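Long-range contacts in DELTA1-pyrroline-2-carboxylate reductase (Thermococcus litoralis DSM 5473, PDB 6T3E), which probably catalyses the NADH-linked reduction of delta1-pyrroline-2-carboxylate to L-proline: residues I111-P116 / T330-Y335; K264-S269 / T316-V321. All coordinates share one frame; numbering follows the deposited sequence.

Contact 1 joins strand 107-114 of the mixed sheet to helix 324-341. Contact 2 joins two neighbouring strands of the parallel sheet. Their centres lie 26 Å apart, and their nearest atoms are about 13 Å apart, so they do not touch. The chain connects them directly, because strand 316-319 of contact 2 is followed by helix 324-341 of contact 1. Both segments of contact 2 fall, in sequence, between the two segments of contact 1. The ligands lie nearer contact 2: Ser320 binds the nicotinamide amide of NADH, and Val321 touches the bound proline. In contact 1 the side chain of Ile111 is about 9 Å from the bound proline and about 11 Å from the bound NADH (NAI).

Contact 1. Residues I111-P116 / T330-Y335; sequences ILLNDP and TAKLAY
Ile111 meets Ala331 through CG2, which its first torsion sets trans to the backbone N, with CG1 turned beside that N (chi1 -64°). Tyr335 also has its ring carbon CG trans to the backbone N (chi1 169°), and this brings the base of the ring to Leu113. The methyl of Ala331 is shared by two residues of strand 111-114. Ile111 CG2 lies 3.7 Å from Ala331 CB. Leu113 CD1 reaches the same Ala331 CB at 3.8 Å.

Leu113 is forked over the helix. While CD1 takes Ala331, its other branch goes one turn further on. Leu113 CD2 comes 3.5 Å from Tyr335 CG and 3.6 Å from Tyr335 CB. The leucine and the tyrosine run across each other at a slant, and the methyl meets the inner end of the ring rather than its hydroxyl. The backbone bond from Tyr335 N to Ala331 O, 2.7 Å long, belongs to the helical turn that presents both partners to Leu113. Lys332 adds a little cover with its aliphatic chain.

The contact between the segments is apolar and buried. Strand and helix axes approach to 9.4 Å at an angle of 74°. Met125 of the adjacent strand 121-126 touches both Ile111 and Ala331. Leu112 points away from the helix and packs on Val92 of the second subunit. The strand therefore lies between its own helix and the dimer partner. This is a helix packed across one face of a beta sheet, in the mixed-sheet region of the ornithine cyclodeaminase/mu-crystallin fold that takes part in the dimer.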
loop_
_atom_site.group_PDB
_atom_site.type_symbol
_atom_site.label_atom_id
_atom_site.label_comp_id
_atom_site.label_asym_id
_atom_site.label_seq_id
_atom_site.Cartn_x
_atom_site.Cartn_y
_atom_site.Cartn_z
ATOM N N ILE B 111 -1.632 10.392 2.920
ATOM C CA ILE B 111 -1.649 9.503 4.076
ATOM C C ILE B 111 -3.091 9.154 4.406
ATOM O O ILE B 111 -3.941 10.049 4.491
ATOM C CB ILE B 111 -0.962 10.133 5.297
ATOM C CG1 ILE B 111 0.522 10.363 4.997
ATOM C CG2 ILE B 111 -1.200 9.254 6.552
ATOM C CD1 ILE B 111 1.335 10.868 6.171
ATOM N N LEU B 112 -3.360 7.856 4.593
ATOM C CA LEU B 112 -4.678 7.351 4.948
ATOM C C LEU B 112 -4.608 6.723 6.335
ATOM O O LEU B 112 -3.730 5.897 6.610
ATOM C CB LEU B 112 -5.194 6.328 3.924
ATOM C CG LEU B 112 -6.627 5.797 4.155
ATOM C CD1 LEU B 112 -7.661 6.637 3.405
ATOM C CD2 LEU B 112 -6.785 4.348 3.766
ATOM N N LEU B 113 -5.517 7.139 7.211
ATOM C CA LEU B 113 -5.613 6.632 8.570
ATOM C C LEU B 113 -6.864 5.782 8.673
ATOM O O LEU B 113 -7.965 6.258 8.369
ATOM C CB LEU B 113 -5.692 7.780 9.575
ATOM C CG LEU B 113 -5.063 7.625 10.948
ATOM C CD1 LEU B 113 -3.567 7.545 10.790
ATOM C CD2 LEU B 113 -5.442 8.827 11.782
ATOM N N ASN B 114 -6.701 4.557 9.154
ATOM C CA ASN B 114 -7.799 3.620 9.320
ATOM C C ASN B 114 -8.019 3.353 10.806
ATOM O O ASN B 114 -7.092 3.450 11.623
ATOM C CB ASN B 114 -7.529 2.298 8.594
ATOM C CG ASN B 114 -7.549 2.436 7.103
ATOM O OD1 ASN B 114 -6.486 2.603 6.467
ATOM N ND2 ASN B 114 -8.740 2.310 6.512
ATOM N N ASP B 115 -9.256 2.958 11.128
ATOM C CA ASP B 115 -9.629 2.655 12.497
ATOM C C ASP B 115 -9.248 1.217 12.813
ATOM O O ASP B 115 -9.710 0.294 12.123
ATOM C CB ASP B 115 -11.123 2.869 12.689
ATOM C CG ASP B 115 -11.569 2.666 14.119
ATOM O OD1 ASP B 115 -10.794 2.186 14.962
ATOM O OD2 ASP B 115 -12.708 3.059 14.410
ATOM N N PRO B 116 -8.391 0.984 13.811
ATOM C CA PRO B 116 -7.990 -0.402 14.094
ATOM C C PRO B 116 -9.143 -1.308 14.505
ATOM O O PRO B 116 -9.064 -2.528 14.298
ATOM C CB PRO B 116 -6.971 -0.257 15.236
ATOM C CG PRO B 116 -6.533 1.203 15.168
ATOM C CD PRO B 116 -7.753 1.951 14.722
ATOM N N THR B 330 3.144 10.324 13.164
ATOM C CA THR B 330 2.875 11.722 12.858
ATOM C C THR B 330 1.428 11.940 12.403
ATOM O O THR B 330 0.769 12.886 12.855
ATOM C CB THR B 330 3.883 12.197 11.818
ATOM O OG1 THR B 330 5.199 12.064 12.370
ATOM C CG2 THR B 330 3.647 13.648 11.448
ATOM N N ALA B 331 0.889 11.028 11.583
ATOM C CA ALA B 331 -0.494 11.160 11.132
ATOM C C ALA B 331 -1.470 11.068 12.291
ATOM O O ALA B 331 -2.447 11.828 12.343
ATOM C CB ALA B 331 -0.823 10.082 10.112
ATOM N N LYS B 332 -1.222 10.160 13.244
ATOM C CA LYS B 332 -2.142 10.050 14.369
ATOM C C LYS B 332 -1.985 11.238 15.306
ATOM O O LYS B 332 -2.978 11.764 15.817
ATOM C CB LYS B 332 -1.907 8.732 15.115
ATOM C CG LYS B 332 -2.879 8.441 16.272
ATOM C CD LYS B 332 -4.124 7.621 15.817
ATOM C CE LYS B 332 -5.115 7.306 16.975
ATOM N NZ LYS B 332 -6.568 7.398 16.581
ATOM N N LEU B 333 -0.754 11.725 15.453
ATOM C CA LEU B 333 -0.485 12.973 16.159
ATOM C C LEU B 333 -1.285 14.116 15.549
ATOM O O LEU B 333 -1.966 14.868 16.258
ATOM C CB LEU B 333 1.023 13.250 16.109
ATOM C CG LEU B 333 1.680 14.428 16.812
ATOM C CD1 LEU B 333 1.774 15.641 15.928
ATOM C CD2 LEU B 333 0.926 14.733 18.082
ATOM N N ALA B 334 -1.192 14.274 14.229
ATOM C CA ALA B 334 -1.886 15.368 13.568
ATOM C C ALA B 334 -3.393 15.166 13.600
ATOM O O ALA B 334 -4.148 16.123 13.802
ATOM C CB ALA B 334 -1.390 15.498 12.132
ATOM N N TYR B 335 -3.850 13.929 13.410
ATOM C CA TYR B 335 -5.283 13.658 13.390
ATOM C C TYR B 335 -5.930 13.977 14.732
ATOM O O TYR B 335 -6.984 14.623 14.790
ATOM C CB TYR B 335 -5.521 12.199 13.010
ATOM C CG TYR B 335 -6.934 11.714 13.194
ATOM C CD1 TYR B 335 -7.931 12.071 12.296
ATOM C CD2 TYR B 335 -7.277 10.894 14.271
ATOM C CE1 TYR B 335 -9.234 11.625 12.455
ATOM C CE2 TYR B 335 -8.574 10.436 14.435
ATOM C CZ TYR B 335 -9.546 10.807 13.521
ATOM O OH TYR B 335 -10.831 10.359 13.656
#

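Contact 2. Residues K264-S269 / T316-V321; sequences KLVVDS and TLFKSV. With NAI (1,4-dihydronicotinamide adenine dinucleotide), chain F.
Val266 O is held by two groups of the neighbouring strand. Lys319 N donates to Val266 O at 2.8 Å, with an N-H...O angle of 167°, and the CA-H of Phe318 makes a weaker contact with the same oxygen. Lys319 O is met in a similar way by Asp268 N and the CA-H of Val267. Leu317 uses both its backbone polar atoms: its N donates to Lys264 O, and its O receives Val266 N at 2.9 Å in an almost straight bond (178°). These bonds form a parallel ladder from Lys264 with Thr316 to Val267 with Lys319.

On one face Leu265 and Leu317 lie side by side and point the same way, with Leu265 CD1 3.7 Å from Leu317 CD2. On the other face the Phe318 ring slants across Val266, and Phe318 CD1 is 4.1 Å from Val266 CG1. Helix 128-146 packs on Phe318 there.

Past the last strand pair, the Asp268 side chain adds a bond to the one its own N makes with Lys319 O. Its chi1 of 55° sets the carboxylate between its own N and carbonyl carbon, near Val321, just past the strand. Val321 N donates to Asp268 OD2 at 3.0 Å, approaching from well above the carboxylate plane.

Beside it, Ser320 OG donates to the amide oxygen O7N of the NADH nicotinamide at 3.2 Å. Val321 O accepts a bond from Arg63 of the proline pocket. The Asp268 carboxylate thus ties down the backbone just after strand 316-319, and probably helps hold the residues that meet cofactor and proline.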
loop_
_atom_site.group_PDB
_atom_site.type_symbol
_atom_site.label_atom_id
_atom_site.label_comp_id
_atom_site.label_asym_id
_atom_site.label_seq_id
_atom_site.Cartn_x
_atom_site.Cartn_y
_atom_site.Cartn_z
ATOM N N LYS B 264 30.963 5.526 11.603
ATOM C CA LYS B 264 30.164 4.651 12.452
ATOM C C LYS B 264 28.731 4.722 11.943
ATOM O O LYS B 264 28.060 5.748 12.104
ATOM C CB LYS B 264 30.265 5.092 13.912
ATOM C CG LYS B 264 29.874 4.027 14.925
ATOM C CD LYS B 264 29.429 4.649 16.232
ATOM C CE LYS B 264 30.034 3.936 17.416
ATOM N NZ LYS B 264 29.631 4.577 18.691
ATOM N N LEU B 265 28.265 3.633 11.331
ATOM C CA LEU B 265 27.057 3.647 10.513
ATOM C C LEU B 265 25.822 3.285 11.336
ATOM O O LEU B 265 25.746 2.196 11.916
ATOM C CB LEU B 265 27.230 2.689 9.334
ATOM C CG LEU B 265 26.067 2.541 8.354
ATOM C CD1 LEU B 265 25.632 3.901 7.841
ATOM C CD2 LEU B 265 26.463 1.633 7.196
ATOM N N VAL B 266 24.841 4.184 11.357
ATOM C CA VAL B 266 23.530 3.924 11.943
ATOM C C VAL B 266 22.487 4.085 10.846
ATOM O O VAL B 266 22.531 5.053 10.078
ATOM C CB VAL B 266 23.227 4.853 13.138
ATOM C CG1 VAL B 266 21.792 4.667 13.606
ATOM C CG2 VAL B 266 24.194 4.586 14.284
ATOM N N VAL B 267 21.552 3.140 10.776
ATOM C CA VAL B 267 20.528 3.117 9.741
ATOM C C VAL B 267 19.164 3.262 10.396
ATOM O O VAL B 267 18.979 2.902 11.562
ATOM C CB VAL B 267 20.594 1.820 8.908
ATOM C CG1 VAL B 267 21.971 1.675 8.263
ATOM C CG2 VAL B 267 20.268 0.623 9.771
ATOM N N ASP B 268 18.204 3.812 9.645
ATOM C CA ASP B 268 16.842 3.892 10.166
ATOM C C ASP B 268 16.256 2.499 10.348
ATOM O O ASP B 268 15.668 2.193 11.387
ATOM C CB ASP B 268 15.962 4.758 9.248
ATOM C CG ASP B 268 15.967 4.299 7.809
ATOM O OD1 ASP B 268 14.916 3.834 7.318
ATOM O OD2 ASP B 268 17.030 4.399 7.161
ATOM N N SER B 269 16.477 1.621 9.384
ATOM C CA SER B 269 16.095 0.230 9.535
ATOM C C SER B 269 17.004 -0.589 8.632
ATOM O O SER B 269 17.334 -0.155 7.518
ATOM C CB SER B 269 14.609 0.011 9.209
ATOM O OG SER B 269 14.400 -0.468 7.891
ATOM N N THR B 316 30.362 9.985 12.632
ATOM C CA THR B 316 29.081 9.295 12.707
ATOM C C THR B 316 28.228 9.626 11.496
ATOM O O THR B 316 28.111 10.793 11.110
ATOM C CB THR B 316 28.312 9.681 13.978
ATOM O OG1 THR B 316 28.509 11.075 14.256
ATOM C CG2 THR B 316 28.781 8.851 15.165
ATOM N N LEU B 317 27.587 8.599 10.939
ATOM C CA LEU B 317 26.743 8.737 9.759
ATOM C C LEU B 317 25.409 8.057 10.010
ATOM O O LEU B 317 25.362 6.842 10.233
ATOM C CB LEU B 317 27.418 8.136 8.521
ATOM C CG LEU B 317 26.469 7.679 7.413
ATOM C CD1 LEU B 317 25.799 8.872 6.765
ATOM C CD2 LEU B 317 27.224 6.851 6.391
ATOM N N PHE B 318 24.327 8.836 9.948
ATOM C CA PHE B 318 22.967 8.314 10.034
ATOM C C PHE B 318 22.396 8.260 8.623
ATOM O O PHE B 318 22.199 9.300 7.985
ATOM C CB PHE B 318 22.094 9.178 10.944
ATOM C CG PHE B 318 20.627 8.822 10.898
ATOM C CD1 PHE B 318 20.209 7.528 11.167
ATOM C CD2 PHE B 318 19.670 9.783 10.595
ATOM C CE1 PHE B 318 18.867 7.196 11.125
ATOM C CE2 PHE B 318 18.331 9.463 10.554
ATOM C CZ PHE B 318 17.925 8.164 10.818
ATOM N N LYS B 319 22.132 7.049 8.142
ATOM C CA LYS B 319 21.587 6.840 6.811
ATOM C C LYS B 319 20.094 6.588 6.925
ATOM O O LYS B 319 19.674 5.641 7.593
ATOM C CB LYS B 319 22.264 5.664 6.114
ATOM C CG LYS B 319 21.785 5.502 4.690
ATOM C CD LYS B 319 22.131 6.734 3.877
ATOM C CE LYS B 319 20.964 7.225 3.051
ATOM N NZ LYS B 319 21.453 8.222 2.041
ATOM N N SER B 320 19.298 7.426 6.274
ATOM C CA SER B 320 17.850 7.353 6.380
ATOM C C SER B 320 17.237 7.229 4.999
ATOM O O SER B 320 17.594 7.983 4.093
ATOM C CB SER B 320 17.283 8.571 7.098
ATOM O OG SER B 320 15.930 8.725 6.742
ATOM N N VAL B 321 16.342 6.256 4.843
ATOM C CA VAL B 321 15.551 6.089 3.628
ATOM C C VAL B 321 14.061 6.253 3.868
ATOM O O VAL B 321 13.299 6.304 2.890
ATOM C CB VAL B 321 15.819 4.726 2.964
ATOM C CG1 VAL B 321 17.237 4.702 2.361
ATOM C CG2 VAL B 321 15.618 3.617 3.967
HETATM P PA NAI F . 14.034 18.350 -4.053
HETATM O O1A NAI F . 14.048 18.112 -5.541
HETATM O O2A NAI F . 12.957 19.359 -3.703
HETATM O O5B NAI F . 15.503 18.814 -3.474
HETATM C C5B NAI F . 16.599 18.068 -3.990
HETATM C C4B NAI F . 17.881 19.010 -4.036
HETATM O O4B NAI F . 18.936 18.320 -4.320
HETATM C C3B NAI F . 17.716 20.034 -5.182
HETATM O O3B NAI F . 17.785 21.284 -4.662
HETATM C C2B NAI F . 18.888 19.714 -6.133
HETATM O O2B NAI F . 19.346 20.959 -6.860
HETATM C C1B NAI F . 19.799 19.259 -5.320
HETATM N N9A NAI F . 20.798 18.474 -5.994
HETATM C C8A NAI F . 20.499 17.474 -6.827
HETATM N N7A NAI F . 21.645 16.968 -7.271
HETATM C C5A NAI F . 22.654 17.654 -6.709
HETATM C C6A NAI F . 24.015 17.521 -6.840
HETATM N N6A NAI F . 24.841 16.618 -7.618
HETATM N N1A NAI F . 24.834 18.332 -6.172
HETATM C C2A NAI F . 24.308 19.277 -5.354
HETATM N N3A NAI F . 22.964 19.405 -5.223
HETATM C C4A NAI F . 22.139 18.582 -5.918
HETATM O O3 NAI F . 13.701 16.872 -3.364
HETATM P PN NAI F . 13.644 16.622 -1.718
HETATM O O1N NAI F . 12.166 16.547 -1.387
HETATM O O2N NAI F . 14.361 17.711 -0.971
HETATM O O5D NAI F . 14.361 15.205 -1.377
HETATM C C5D NAI F . 15.729 15.213 -1.192
HETATM C C4D NAI F . 16.217 13.742 -1.116
HETATM O O4D NAI F . 15.777 13.138 -0.030
HETATM C C3D NAI F . 15.650 12.944 -2.299
HETATM O O3D NAI F . 16.630 12.095 -2.776
HETATM C C2D NAI F . 14.519 12.099 -1.694
HETATM O O2D NAI F . 14.298 10.874 -2.581
HETATM C C1D NAI F . 14.989 11.813 -0.508
HETATM N N1N NAI F . 13.891 11.554 0.439
HETATM C C2N NAI F . 13.985 10.484 1.415
HETATM C C3N NAI F . 13.086 10.516 2.683
HETATM C C7N NAI F . 13.666 9.799 3.933
HETATM O O7N NAI F . 14.749 9.351 3.854
HETATM N N7N NAI F . 12.871 9.694 5.178
HETATM C C4N NAI F . 12.106 11.651 2.902
HETATM C C5N NAI F . 11.722 12.385 1.611
HETATM C C6N NAI F . 12.690 12.365 0.415
#